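Local coordinates for protein catalase (Corynebacterium glutamicum, PDB 4B7H) that breaks down hydrogen peroxide to water and oxygen as a haem catalase, carries bound NADPH, and is inhibited by nitric oxide, at residues R171-Q176 with Q481-A486; Q189-M194 with D493-V498; G195-P200 with W236-D241; R471-I476 with A504-L509. All blocks are in the same frame, centred on the assembly; numbering follows the deposited sequence. Where two conformers were deposited one is given.

Contact 1: R171-Q176 with Q481-A486; sequences RDADMQ and QGISEA
Asp-174 OD1 receives both the backbone N and the hydroxyl of Ser-484, a paired grip that joins the first turn of helix 173-182 to the loop between helices 466-479 and 487-498 of the C-terminal helical region. The Ser-484 N to Asp-174 OD1 bond is 2.8 Å long and nearly straight at 164°, and meets the oxygen on its anti side. Ser-484 OG, also 2.8 Å from Asp-174 OD1, comes from above the carboxylate on that same face. Asp-174 holds its carboxylate outward to the loop because CG is anti to the backbone N (chi1 -172°). The same OD1 bonds Thr-487 OG1, and OD2 forms a salt bridge with Arg-401 of the second subunit, so this tight, polar end also lies at a subunit interface; so many donors would probably stabilise the carboxylate as an anion.

The other end is looser and wetter. Here Ala-173 CB rests 3.5 Å from Gln-481 O, while Ile-483 CG2 lies over the helix's first turn, 3.7 Å from Ala-173 O. Gly-482 is exposed, and its backbone meets the helix partly through a water that donates to Gly-482 O and to Asp-172 OD1 and accepts from Asp-174 N. Asp-172 is the N-cap of helix 173-182: its OD2 takes Met-175 N at 2.9 Å.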
# COMPACT_ATOMS: atom_id res chain seq x y z
N ARG A 171 -24.81 13.10 -0.71
CA ARG A 171 -24.93 13.64 -2.07
C ARG A 171 -25.86 14.85 -2.02
O ARG A 171 -26.64 15.01 -1.07
CB ARG A 171 -25.47 12.57 -3.03
CG ARG A 171 -24.56 11.36 -3.14
CD ARG A 171 -25.05 10.41 -4.23
NE ARG A 171 -24.75 10.92 -5.56
CZ ARG A 171 -25.42 10.60 -6.67
NH1 ARG A 171 -26.47 9.78 -6.62
NH2 ARG A 171 -25.04 11.12 -7.83
N ASP A 172 -25.79 15.71 -3.03
CA ASP A 172 -26.43 17.01 -2.89
C ASP A 172 -26.86 17.60 -4.23
O ASP A 172 -26.02 17.86 -5.10
CB ASP A 172 -25.47 17.98 -2.17
CG ASP A 172 -26.13 19.29 -1.81
OD1 ASP A 172 -26.98 19.28 -0.90
OD2 ASP A 172 -25.80 20.32 -2.44
N ALA A 173 -28.16 17.85 -4.36
CA ALA A 173 -28.72 18.41 -5.58
C ALA A 173 -28.16 19.80 -5.90
O ALA A 173 -27.88 20.10 -7.06
CB ALA A 173 -30.24 18.47 -5.50
N ASP A 174 -28.03 20.64 -4.89
CA ASP A 174 -27.54 21.99 -5.14
C ASP A 174 -26.15 21.94 -5.75
O ASP A 174 -25.86 22.65 -6.73
CB ASP A 174 -27.51 22.85 -3.88
CG ASP A 174 -27.19 24.29 -4.19
OD1 ASP A 174 -28.11 25.00 -4.62
OD2 ASP A 174 -26.01 24.70 -4.07
N MET A 175 -25.28 21.10 -5.19
CA MET A 175 -23.94 20.95 -5.72
C MET A 175 -23.95 20.46 -7.17
O MET A 175 -23.19 20.97 -8.01
CB MET A 175 -23.13 20.01 -4.82
CG MET A 175 -21.83 19.52 -5.46
SD MET A 175 -20.65 18.78 -4.31
CE MET A 175 -21.54 17.32 -3.79
N GLN A 176 -24.80 19.48 -7.48
CA GLN A 176 -24.83 18.95 -8.84
C GLN A 176 -25.22 20.02 -9.85
O GLN A 176 -24.59 20.16 -10.91
CB GLN A 176 -25.80 17.77 -8.94
CG GLN A 176 -25.36 16.61 -8.07
CD GLN A 176 -26.03 15.29 -8.42
OE1 GLN A 176 -26.71 15.16 -9.45
NE2 GLN A 176 -25.83 14.29 -7.57
N GLN A 481 -35.18 19.05 -7.07
CA GLN A 481 -35.68 19.18 -5.71
C GLN A 481 -34.52 19.20 -4.72
O GLN A 481 -33.67 18.31 -4.70
CB GLN A 481 -36.68 18.07 -5.36
CG GLN A 481 -37.89 18.00 -6.29
CD GLN A 481 -38.63 19.32 -6.44
OE1 GLN A 481 -39.06 19.67 -7.54
NE2 GLN A 481 -38.80 20.05 -5.34
N GLY A 482 -34.46 20.26 -3.92
CA GLY A 482 -33.39 20.41 -2.95
C GLY A 482 -32.36 21.48 -3.29
O GLY A 482 -31.55 21.85 -2.45
N ILE A 483 -32.39 22.00 -4.51
CA ILE A 483 -31.49 23.10 -4.84
C ILE A 483 -31.84 24.36 -4.04
O ILE A 483 -32.98 24.54 -3.60
CB ILE A 483 -31.45 23.42 -6.35
CG1 ILE A 483 -32.81 23.92 -6.85
CG2 ILE A 483 -30.92 22.22 -7.13
CD1 ILE A 483 -32.83 24.29 -8.33
N SER A 484 -30.83 25.20 -3.84
CA SER A 484 -31.02 26.45 -3.10
C SER A 484 -31.72 27.49 -3.95
O SER A 484 -31.82 27.35 -5.17
CB SER A 484 -29.66 26.99 -2.66
OG SER A 484 -28.95 27.52 -3.77
N GLU A 485 -32.21 28.54 -3.29
CA GLU A 485 -32.82 29.65 -4.02
C GLU A 485 -31.83 30.32 -4.97
O GLU A 485 -32.22 30.79 -6.03
CB GLU A 485 -33.38 30.69 -3.05
CG GLU A 485 -34.55 30.20 -2.25
CD GLU A 485 -35.08 31.27 -1.32
OE1 GLU A 485 -34.35 32.26 -1.08
OE2 GLU A 485 -36.22 31.13 -0.84
N ALA A 486 -30.56 30.36 -4.60
CA ALA A 486 -29.53 30.95 -5.46
C ALA A 486 -29.39 30.16 -6.76
O ALA A 486 -29.13 30.72 -7.82
CB ALA A 486 -28.20 31.00 -4.74
O HOH W 1 -29.30 20.18 -2.32

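Contact 2: Q189-M194 with D493-V498; sequences QVTYLM and DYWNNV. With NDP (NADPH dihydro-nicotinamide-adenine-dinucleotide phosphate), chain H.
Val-190 and Thr-191 meet the rings of Tyr-494 and Trp-495 where helix 187-194 of the catalase core crosses helix 487-498 of the C-terminal helical region. The axes of the two segments run almost perpendicular, at -95°, and approach no closer than 11.9 Å, a spacing filled by the long aromatic side chains. Val-190 CG1, anti to the backbone N (chi1 176°), lies 3.7 Å from Trp-495 CZ2 and also at the edge of the Tyr-494 ring, the valine side chain crossing the indole at about a right angle. Val-190 CG2 instead makes a van der Waals contact with the phenol oxygen, 3.3 Å from Tyr-494 OH. That hydroxyl has its polar partner in Ser-186 OG.

Thr-191 and Trp-495 run past one another in opposite directions, which brings the threonine hydroxyl to the indole's edge, near the ring plane. It bonds there not to the ring but to Ala-187 O, one turn back in its own helix. The two aromatic residues are also packed together, Tyr-494 CD2 sitting 3.6 Å above one face of the indole. Tyr-192, on the same helix as the valine, serves the NADPH pocket, with its CE2 3.5 Å from C2A of the adenine.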
# COMPACT_ATOMS: atom_id res chain seq x y z
N GLN A 189 -24.89 16.45 -22.52
CA GLN A 189 -25.00 15.19 -21.80
C GLN A 189 -26.06 15.23 -20.70
O GLN A 189 -26.72 14.22 -20.44
CB GLN A 189 -23.65 14.75 -21.23
CG GLN A 189 -23.75 13.49 -20.39
CD GLN A 189 -24.32 12.31 -21.16
OE1 GLN A 189 -24.17 12.22 -22.38
NE2 GLN A 189 -24.94 11.37 -20.45
N VAL A 190 -26.25 16.38 -20.06
CA VAL A 190 -27.29 16.45 -19.03
C VAL A 190 -28.68 16.25 -19.65
O VAL A 190 -29.53 15.58 -19.05
CB VAL A 190 -27.19 17.75 -18.20
CG1 VAL A 190 -28.34 17.83 -17.22
CG2 VAL A 190 -25.87 17.79 -17.45
N THR A 191 -28.89 16.76 -20.86
CA THR A 191 -30.16 16.54 -21.55
C THR A 191 -30.37 15.05 -21.84
O THR A 191 -31.46 14.51 -21.64
CB THR A 191 -30.23 17.38 -22.83
OG1 THR A 191 -30.07 18.76 -22.50
CG2 THR A 191 -31.56 17.19 -23.54
N TYR A 192 -29.30 14.38 -22.27
CA TYR A 192 -29.35 12.93 -22.50
C TYR A 192 -29.62 12.17 -21.20
O TYR A 192 -30.46 11.26 -21.15
CB TYR A 192 -28.03 12.50 -23.14
CG TYR A 192 -27.94 11.11 -23.71
CD1 TYR A 192 -27.68 10.01 -22.89
CD2 TYR A 192 -28.05 10.89 -25.09
CE1 TYR A 192 -27.56 8.73 -23.42
CE2 TYR A 192 -27.93 9.61 -25.62
CZ TYR A 192 -27.68 8.54 -24.78
OH TYR A 192 -27.56 7.28 -25.33
N LEU A 193 -28.90 12.55 -20.15
CA LEU A 193 -29.00 11.91 -18.83
C LEU A 193 -30.39 12.06 -18.21
O LEU A 193 -30.91 11.14 -17.56
CB LEU A 193 -27.96 12.51 -17.88
CG LEU A 193 -28.05 12.12 -16.41
CD1 LEU A 193 -27.74 10.64 -16.18
CD2 LEU A 193 -27.15 13.01 -15.56
N MET A 194 -31.00 13.23 -18.39
CA MET A 194 -32.26 13.52 -17.73
C MET A 194 -33.46 12.95 -18.49
O MET A 194 -34.59 12.99 -18.00
CB MET A 194 -32.41 15.03 -17.53
CG MET A 194 -31.46 15.59 -16.48
SD MET A 194 -31.91 15.06 -14.82
CE MET A 194 -30.34 15.24 -13.98
N ASP A 493 -32.28 29.32 -16.40
CA ASP A 493 -31.59 29.88 -17.56
C ASP A 493 -30.95 28.79 -18.41
O ASP A 493 -31.00 28.83 -19.63
CB ASP A 493 -30.49 30.84 -17.11
CG ASP A 493 -31.03 32.14 -16.56
OD1 ASP A 493 -32.23 32.45 -16.75
OD2 ASP A 493 -30.23 32.87 -15.94
N TYR A 494 -30.34 27.82 -17.74
CA TYR A 494 -29.67 26.70 -18.39
C TYR A 494 -30.65 25.96 -19.29
O TYR A 494 -30.37 25.73 -20.47
CB TYR A 494 -29.14 25.80 -17.29
CG TYR A 494 -28.37 24.54 -17.63
CD1 TYR A 494 -26.99 24.56 -17.77
CD2 TYR A 494 -29.02 23.31 -17.67
CE1 TYR A 494 -26.27 23.38 -17.99
CE2 TYR A 494 -28.32 22.14 -17.88
CZ TYR A 494 -26.96 22.18 -18.05
OH TYR A 494 -26.29 21.00 -18.25
N TRP A 495 -31.81 25.61 -18.76
CA TRP A 495 -32.79 24.89 -19.58
C TRP A 495 -33.41 25.76 -20.67
O TRP A 495 -33.66 25.28 -21.77
CB TRP A 495 -33.83 24.17 -18.71
CG TRP A 495 -33.15 23.05 -17.98
CD1 TRP A 495 -32.90 22.96 -16.64
CD2 TRP A 495 -32.56 21.89 -18.58
NE1 TRP A 495 -32.20 21.80 -16.37
CE2 TRP A 495 -31.99 21.13 -17.54
CE3 TRP A 495 -32.48 21.42 -19.90
CZ2 TRP A 495 -31.34 19.92 -17.78
CZ3 TRP A 495 -31.84 20.22 -20.13
CH2 TRP A 495 -31.27 19.49 -19.08
N ASN A 496 -33.62 27.04 -20.38
CA ASN A 496 -34.09 27.96 -21.42
C ASN A 496 -33.11 28.02 -22.58
O ASN A 496 -33.52 28.11 -23.74
CB ASN A 496 -34.31 29.36 -20.86
CG ASN A 496 -35.57 29.47 -20.03
OD1 ASN A 496 -36.48 28.63 -20.14
ND2 ASN A 496 -35.65 30.51 -19.21
N ASN A 497 -31.82 27.97 -22.27
CA ASN A 497 -30.78 28.01 -23.30
C ASN A 497 -30.78 26.77 -24.18
O ASN A 497 -30.45 26.85 -25.36
CB ASN A 497 -29.40 28.22 -22.69
CG ASN A 497 -29.17 29.65 -22.20
OD1 ASN A 497 -28.30 29.89 -21.36
ND2 ASN A 497 -29.95 30.59 -22.72
N VAL A 498 -31.13 25.61 -23.61
CA VAL A 498 -31.32 24.42 -24.44
C VAL A 498 -32.51 24.63 -25.38
O VAL A 498 -32.40 24.46 -26.60
CB VAL A 498 -31.51 23.15 -23.57
CG1 VAL A 498 -31.91 21.97 -24.43
CG2 VAL A 498 -30.23 22.84 -22.80
PA NDP H . -30.50 11.24 -36.02
O1A NDP H . -31.97 11.35 -36.19
O2A NDP H . -29.83 10.60 -37.19
O5B NDP H . -30.21 10.38 -34.70
C5B NDP H . -30.88 10.69 -33.49
C4B NDP H . -30.33 9.74 -32.44
O4B NDP H . -30.94 10.03 -31.19
C3B NDP H . -30.63 8.28 -32.80
O3B NDP H . -29.49 7.48 -32.55
C2B NDP H . -31.78 7.96 -31.85
O2B NDP H . -31.94 6.58 -31.55
C1B NDP H . -31.39 8.81 -30.65
N9A NDP H . -32.47 8.93 -29.65
C8A NDP H . -33.80 8.61 -29.81
N7A NDP H . -34.45 8.84 -28.65
C5A NDP H . -33.55 9.30 -27.74
C6A NDP H . -33.67 9.68 -26.40
N6A NDP H . -34.75 9.32 -25.70
N1A NDP H . -32.56 10.12 -25.73
C2A NDP H . -31.33 10.17 -26.36
N3A NDP H . -31.21 9.79 -27.68
C4A NDP H . -32.31 9.36 -28.36
O3 NDP H . -29.91 12.71 -35.71
PN NDP H . -28.35 13.06 -35.46
O1N NDP H . -27.51 11.84 -35.56
O2N NDP H . -28.06 14.26 -36.29
O5D NDP H . -28.34 13.55 -33.92
C5D NDP H . -29.38 14.37 -33.43
C4D NDP H . -29.33 14.40 -31.92
O4D NDP H . -29.54 13.09 -31.43
C3D NDP H . -27.96 14.83 -31.42
O3D NDP H . -27.90 16.23 -31.20
C2D NDP H . -27.79 14.02 -30.15
O2D NDP H . -28.26 14.76 -29.05
C1D NDP H . -28.71 12.81 -30.31
N1N NDP H . -27.95 11.57 -30.53
C2N NDP H . -26.94 11.56 -31.46
C3N NDP H . -26.19 10.43 -31.73
C7N NDP H . -25.10 10.54 -32.75
O7N NDP H . -23.98 9.72 -32.61
N7N NDP H . -25.20 11.42 -33.74
C4N NDP H . -26.42 9.12 -31.02
C5N NDP H . -27.55 9.23 -30.02
C6N NDP H . -28.24 10.42 -29.83
P2B NDP H . -32.98 5.67 -32.38
O1X NDP H . -34.34 6.33 -32.31
O2X NDP H . -32.48 5.58 -33.81
O3X NDP H . -32.99 4.30 -31.72

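Contact 3: G195-P200 with W236-D241; sequences GDRGTP and WDCFTD. With NDP (NADPH dihydro-nicotinamide-adenine-dinucleotide phosphate), chain H.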
# COMPACT_ATOMS: atom_id res chain seq x y z
N GLY A 195 -33.21 12.41 -19.68
CA GLY A 195 -34.26 11.78 -20.47
C GLY A 195 -34.44 10.32 -20.09
O GLY A 195 -33.92 9.86 -19.06
N ASP A 196 -35.16 9.58 -20.93
CA ASP A 196 -35.46 8.18 -20.63
C ASP A 196 -34.18 7.37 -20.45
O ASP A 196 -34.14 6.45 -19.63
CB ASP A 196 -36.28 7.54 -21.75
CG ASP A 196 -37.68 8.11 -21.87
OD1 ASP A 196 -38.15 8.84 -20.97
OD2 ASP A 196 -38.33 7.80 -22.88
N ARG A 197 -33.14 7.71 -21.22
CA ARG A 197 -31.91 6.91 -21.23
C ARG A 197 -31.07 7.02 -19.96
O ARG A 197 -30.11 6.27 -19.77
CB ARG A 197 -31.07 7.21 -22.47
CG ARG A 197 -31.76 6.82 -23.75
CD ARG A 197 -30.85 6.93 -24.93
NE ARG A 197 -31.55 6.56 -26.15
CZ ARG A 197 -30.96 6.41 -27.32
NH1 ARG A 197 -29.66 6.61 -27.44
NH2 ARG A 197 -31.69 6.07 -28.38
N GLY A 198 -31.42 7.96 -19.08
CA GLY A 198 -30.79 8.02 -17.78
C GLY A 198 -31.11 6.82 -16.91
O GLY A 198 -30.39 6.55 -15.95
N THR A 199 -32.17 6.09 -17.26
CA THR A 199 -32.59 4.93 -16.49
C THR A 199 -32.91 3.70 -17.34
O THR A 199 -34.05 3.23 -17.36
CB THR A 199 -33.82 5.26 -15.58
OG1 THR A 199 -34.87 5.83 -16.38
CG2 THR A 199 -33.43 6.27 -14.50
N PRO A 200 -31.89 3.15 -18.03
CA PRO A 200 -32.12 1.91 -18.79
C PRO A 200 -32.46 0.77 -17.83
O PRO A 200 -31.90 0.74 -16.73
CB PRO A 200 -30.77 1.64 -19.46
CG PRO A 200 -29.88 2.82 -19.13
CD PRO A 200 -30.46 3.48 -17.93
N TRP A 236 -33.18 -0.55 -26.78
CA TRP A 236 -33.30 0.34 -25.63
C TRP A 236 -34.61 0.03 -24.90
O TRP A 236 -35.66 -0.10 -25.53
CB TRP A 236 -33.30 1.81 -26.05
CG TRP A 236 -31.93 2.42 -26.25
CD1 TRP A 236 -31.29 2.62 -27.43
CD2 TRP A 236 -31.05 2.92 -25.22
NE1 TRP A 236 -30.07 3.21 -27.21
CE2 TRP A 236 -29.89 3.41 -25.87
CE3 TRP A 236 -31.13 3.02 -23.83
CZ2 TRP A 236 -28.83 3.98 -25.17
CZ3 TRP A 236 -30.07 3.59 -23.13
CH2 TRP A 236 -28.93 4.05 -23.80
N ASP A 237 -34.53 -0.09 -23.58
CA ASP A 237 -35.72 -0.29 -22.76
C ASP A 237 -35.46 0.43 -21.45
O ASP A 237 -34.47 0.14 -20.77
CB ASP A 237 -35.94 -1.79 -22.53
CG ASP A 237 -37.29 -2.11 -21.93
OD1 ASP A 237 -38.14 -1.19 -21.84
OD2 ASP A 237 -37.51 -3.28 -21.56
N CYS A 238 -36.32 1.39 -21.10
CA CYS A 238 -36.04 2.29 -19.98
C CYS A 238 -37.14 2.31 -18.94
O CYS A 238 -38.33 2.28 -19.28
CB CYS A 238 -35.80 3.72 -20.48
SG CYS A 238 -34.50 3.89 -21.71
N PHE A 239 -36.74 2.39 -17.67
CA PHE A 239 -37.66 2.69 -16.57
C PHE A 239 -38.04 4.15 -16.64
O PHE A 239 -37.31 4.96 -17.21
CB PHE A 239 -36.97 2.47 -15.22
CG PHE A 239 -36.74 1.03 -14.87
CD1 PHE A 239 -37.79 0.12 -14.89
CD2 PHE A 239 -35.48 0.59 -14.48
CE1 PHE A 239 -37.57 -1.22 -14.56
CE2 PHE A 239 -35.26 -0.73 -14.15
CZ PHE A 239 -36.30 -1.64 -14.18
N THR A 240 -39.18 4.50 -16.05
CA THR A 240 -39.44 5.90 -15.73
C THR A 240 -38.62 6.25 -14.49
O THR A 240 -38.04 5.38 -13.85
CB THR A 240 -40.91 6.13 -15.39
OG1 THR A 240 -41.26 5.35 -14.25
CG2 THR A 240 -41.80 5.76 -16.57
N ASP A 241 -38.59 7.54 -14.14
CA ASP A 241 -37.89 8.00 -12.95
C ASP A 241 -38.42 7.26 -11.72
O ASP A 241 -37.64 6.75 -10.91
CB ASP A 241 -38.09 9.52 -12.81
CG ASP A 241 -37.08 10.17 -11.88
OD1 ASP A 241 -35.88 9.81 -11.93
OD2 ASP A 241 -37.48 11.06 -11.11
PA NDP H . -30.50 11.24 -36.02
O1A NDP H . -31.97 11.35 -36.19
O2A NDP H . -29.83 10.60 -37.19
O5B NDP H . -30.21 10.38 -34.70
C5B NDP H . -30.88 10.69 -33.49
C4B NDP H . -30.33 9.74 -32.44
O4B NDP H . -30.94 10.03 -31.19
C3B NDP H . -30.63 8.28 -32.80
O3B NDP H . -29.49 7.48 -32.55
C2B NDP H . -31.78 7.96 -31.85
O2B NDP H . -31.94 6.58 -31.55
C1B NDP H . -31.39 8.81 -30.65
N9A NDP H . -32.47 8.93 -29.65
C8A NDP H . -33.80 8.61 -29.81
N7A NDP H . -34.45 8.84 -28.65
C5A NDP H . -33.55 9.30 -27.74
C6A NDP H . -33.67 9.68 -26.40
N6A NDP H . -34.75 9.32 -25.70
N1A NDP H . -32.56 10.12 -25.73
C2A NDP H . -31.33 10.17 -26.36
N3A NDP H . -31.21 9.79 -27.68
C4A NDP H . -32.31 9.36 -28.36
O3 NDP H . -29.91 12.71 -35.71
PN NDP H . -28.35 13.06 -35.46
O1N NDP H . -27.51 11.84 -35.56
O2N NDP H . -28.06 14.26 -36.29
O5D NDP H . -28.34 13.55 -33.92
C5D NDP H . -29.38 14.37 -33.43
C4D NDP H . -29.33 14.40 -31.92
O4D NDP H . -29.54 13.09 -31.43
C3D NDP H . -27.96 14.83 -31.42
O3D NDP H . -27.90 16.23 -31.20
C2D NDP H . -27.79 14.02 -30.15
O2D NDP H . -28.26 14.76 -29.05
C1D NDP H . -28.71 12.81 -30.31
N1N NDP H . -27.95 11.57 -30.53
C2N NDP H . -26.94 11.56 -31.46
C3N NDP H . -26.19 10.43 -31.73
C7N NDP H . -25.10 10.54 -32.75
O7N NDP H . -23.98 9.72 -32.61
N7N NDP H . -25.20 11.42 -33.74
C4N NDP H . -26.42 9.12 -31.02
C5N NDP H . -27.55 9.23 -30.02
C6N NDP H . -28.24 10.42 -29.83
P2B NDP H . -32.98 5.67 -32.38
O1X NDP H . -34.34 6.33 -32.31
O2X NDP H . -32.48 5.58 -33.81
O3X NDP H . -32.99 4.30 -31.72
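Arg-197 lies flat on the indole of Trp-236 in a cation-pi stack, with the adenine of NADPH over the guanidinium's other face, in the cofactor pocket of the catalase fold. The guanidinium and indole planes are only 17° apart, and Arg-197 CZ stands 3.6 Å from the centroid of the five-membered ring. Further back, Arg-197 CD sits over the six-membered ring in a CH-pi contact, 3.6 Å from its centroid. The chain is extended from CG to NE, which lets it run across the whole indole. On the cofactor side, C4A of NADPH is 3.3 Å above the guanidinium plane, and Arg-197 NH2 makes a weak bond to O2B, the ester oxygen of the 2'-phosphate.

A second shell holds the sandwich in place. Tyr-192 is hydrogen-bonded to Arg-197 NH1 and helps to set the guanidinium's rotation, while Pro-200 CG meets the indole at its edge, 4.1 Å from Trp-236 CZ3.

Farther out, Asp-196, at the start of the short 3-10 turn, is tied by a salt bridge to Arg-471 of helix 466-479. The two backbones join at a single beta bridge between Pro-200 and Cys-238. Phe-239 N donates to Thr-199 O nearly along the C=O axis, and the threonine returns a bond from its side chain. Placed between the backbone N and the carbonyl carbon (chi1 54°), Thr-199 OG1 sits 2.7 Å from Phe-239 O, above the plane of that carbonyl.

Contact 4: R471-I476 with A504-L509; sequences RLADNI and ARVKEL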
# COMPACT_ATOMS: atom_id res chain seq x y z
N ARG A 471 -41.58 13.77 -20.35
CA ARG A 471 -40.87 13.04 -19.30
C ARG A 471 -39.53 13.69 -18.95
O ARG A 471 -39.14 13.74 -17.78
CB ARG A 471 -40.67 11.56 -19.67
CG ARG A 471 -41.97 10.77 -19.69
CD ARG A 471 -41.73 9.27 -19.81
NE ARG A 471 -41.10 8.93 -21.08
CZ ARG A 471 -41.76 8.74 -22.22
NH1 ARG A 471 -43.08 8.89 -22.27
NH2 ARG A 471 -41.09 8.42 -23.32
N LEU A 472 -38.84 14.22 -19.96
CA LEU A 472 -37.59 14.95 -19.75
C LEU A 472 -37.79 16.10 -18.76
O LEU A 472 -37.05 16.23 -17.79
CB LEU A 472 -37.04 15.47 -21.08
CG LEU A 472 -35.81 16.38 -21.02
CD1 LEU A 472 -34.59 15.65 -20.42
CD2 LEU A 472 -35.49 16.89 -22.41
N ALA A 473 -38.80 16.93 -19.01
CA ALA A 473 -39.08 18.06 -18.12
C ALA A 473 -39.43 17.58 -16.72
O ALA A 473 -39.03 18.19 -15.72
CB ALA A 473 -40.20 18.93 -18.69
N ASP A 474 -40.20 16.49 -16.64
CA ASP A 474 -40.61 15.94 -15.35
C ASP A 474 -39.40 15.41 -14.60
O ASP A 474 -39.26 15.64 -13.39
CB ASP A 474 -41.63 14.82 -15.55
CG ASP A 474 -42.44 14.55 -14.30
OD1 ASP A 474 -42.88 15.52 -13.64
OD2 ASP A 474 -42.63 13.36 -13.97
N ASN A 475 -38.51 14.71 -15.30
CA ASN A 475 -37.31 14.16 -14.68
C ASN A 475 -36.40 15.26 -14.17
O ASN A 475 -35.87 15.17 -13.05
CB ASN A 475 -36.54 13.29 -15.67
CG ASN A 475 -37.30 12.05 -16.09
OD1 ASN A 475 -38.24 11.62 -15.42
ND2 ASN A 475 -36.89 11.47 -17.22
N ILE A 476 -36.19 16.29 -14.98
CA ILE A 476 -35.35 17.41 -14.58
C ILE A 476 -35.89 18.06 -13.32
O ILE A 476 -35.15 18.29 -12.36
CB ILE A 476 -35.25 18.46 -15.70
CG1 ILE A 476 -34.48 17.92 -16.91
CG2 ILE A 476 -34.62 19.74 -15.16
CD1 ILE A 476 -34.71 18.72 -18.20
N ALA A 504 -39.46 26.42 -20.04
CA ALA A 504 -40.71 26.88 -19.44
C ALA A 504 -41.39 25.72 -18.73
O ALA A 504 -41.93 25.87 -17.63
CB ALA A 504 -41.63 27.48 -20.50
N ARG A 505 -41.36 24.54 -19.35
CA ARG A 505 -42.02 23.38 -18.77
C ARG A 505 -41.29 22.90 -17.51
O ARG A 505 -41.93 22.51 -16.53
CB ARG A 505 -42.15 22.27 -19.80
CG ARG A 505 -43.01 21.09 -19.36
CD ARG A 505 -44.45 21.51 -19.08
NE ARG A 505 -45.28 20.37 -18.71
CZ ARG A 505 -46.31 20.43 -17.87
NH1 ARG A 505 -46.64 21.59 -17.31
NH2 ARG A 505 -47.00 19.34 -17.59
N VAL A 506 -39.96 22.95 -17.54
CA VAL A 506 -39.16 22.58 -16.38
C VAL A 506 -39.51 23.47 -15.19
O VAL A 506 -39.75 22.97 -14.09
CB VAL A 506 -37.65 22.68 -16.69
CG1 VAL A 506 -36.83 22.69 -15.40
CG2 VAL A 506 -37.21 21.53 -17.60
N LYS A 507 -39.57 24.78 -15.40
CA LYS A 507 -39.88 25.69 -14.30
C LYS A 507 -41.31 25.48 -13.78
O LYS A 507 -41.54 25.47 -12.57
CB LYS A 507 -39.66 27.15 -14.71
CG LYS A 507 -39.94 28.15 -13.58
CD LYS A 507 -39.53 29.57 -13.96
CE LYS A 507 -39.80 30.53 -12.81
NZ LYS A 507 -39.33 31.92 -13.09
N GLU A 508 -42.25 25.29 -14.70
CA GLU A 508 -43.64 24.98 -14.34
C GLU A 508 -43.73 23.78 -13.41
O GLU A 508 -44.36 23.83 -12.35
CB GLU A 508 -44.44 24.63 -15.59
CG GLU A 508 -45.04 25.79 -16.32
CD GLU A 508 -46.24 25.34 -17.12
OE1 GLU A 508 -46.11 24.34 -17.86
OE2 GLU A 508 -47.32 25.96 -16.98
N LEU A 509 -43.11 22.68 -13.83
CA LEU A 509 -43.20 21.45 -13.07
C LEU A 509 -42.45 21.56 -11.75
O LEU A 509 -42.91 21.08 -10.72
CB LEU A 509 -42.69 20.27 -13.90
CG LEU A 509 -43.62 19.86 -15.04
CD1 LEU A 509 -42.96 18.82 -15.95
CD2 LEU A 509 -44.94 19.33 -14.48
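Arg-505 NH1 is 2.9 Å from Glu-508 OE1, a salt bridge along one side of helix 500-514, and the aliphatic stem of this arginine touches the partner helix: Arg-505 CG, anti to the backbone N (chi1 -171°), lies 3.6 Å from Ala-473 CB. A bend at chi2 turns the guanidinium along its own helix to Glu-508. The carboxylate oxygen sits close to the guanidinium plane, whereas the donor approaches from 50° out of the carboxylate plane. Through NH2 the same guanidinium forms a salt bridge with Glu-470 of helix 466-479. Held between two carboxylates, the group probably keeps its positive charge, and its rotation is restricted. Leu-509 CD2 lies against one of its faces.

Away from this polar margin the contact is apolar, with no hydrogen bond between the two segments. Ala-473 points at the other helix, and its small side chain permits close approach: the axes of the short segments come within 8.4 Å and the CA atoms of Ala-473 and Val-506 within 4.8 Å. Val-506 crosses Ile-476 at about a right angle; CG1 meets Ile-476 CG2 at 3.7 Å, and CG2 is shared between Ile-476 CD1, at 3.8 Å, and Ala-473. Leu-509 CD1 packs on the backbone, 3.7 Å from Asp-474 N. Asp-474 has its carboxylate beside that methyl and in a salt bridge with Lys-513. Trp-495 of helix 487-498 touches both Ile-476 and Val-506. A close crossing over an alanine, at -48° between the segment axes, joins helices 466-479 and 500-514 within the C-terminal helical domain characteristic of haem catalases.

Contacts 1, 2 and 4 cross along the chain, whereas contact 3 is nested inside the loops closed by contacts 1 and 2 and precedes contact 4. Contacts 1 and 2 join the consecutive helices 173-182 and 187-194 of the core to the C-terminal helices; contact 4 lies within the C-terminal group. Contacts 2 and 4, centres 11 Å apart, are joined by a hydrogen bond from Asn-475 ND2 to Met-194 O, 2.9 Å. Contacts 3 and 4, centres 16 Å apart, share the Asp-196 to Arg-471 salt bridge. Contacts 2 and 3 touch NADPH; Glu-468 of helix 466-479 hydrogen-bonds it and helix 454-463 lends Leu-459, so C-terminal helices help build the pocket. Contact 1 touches no other.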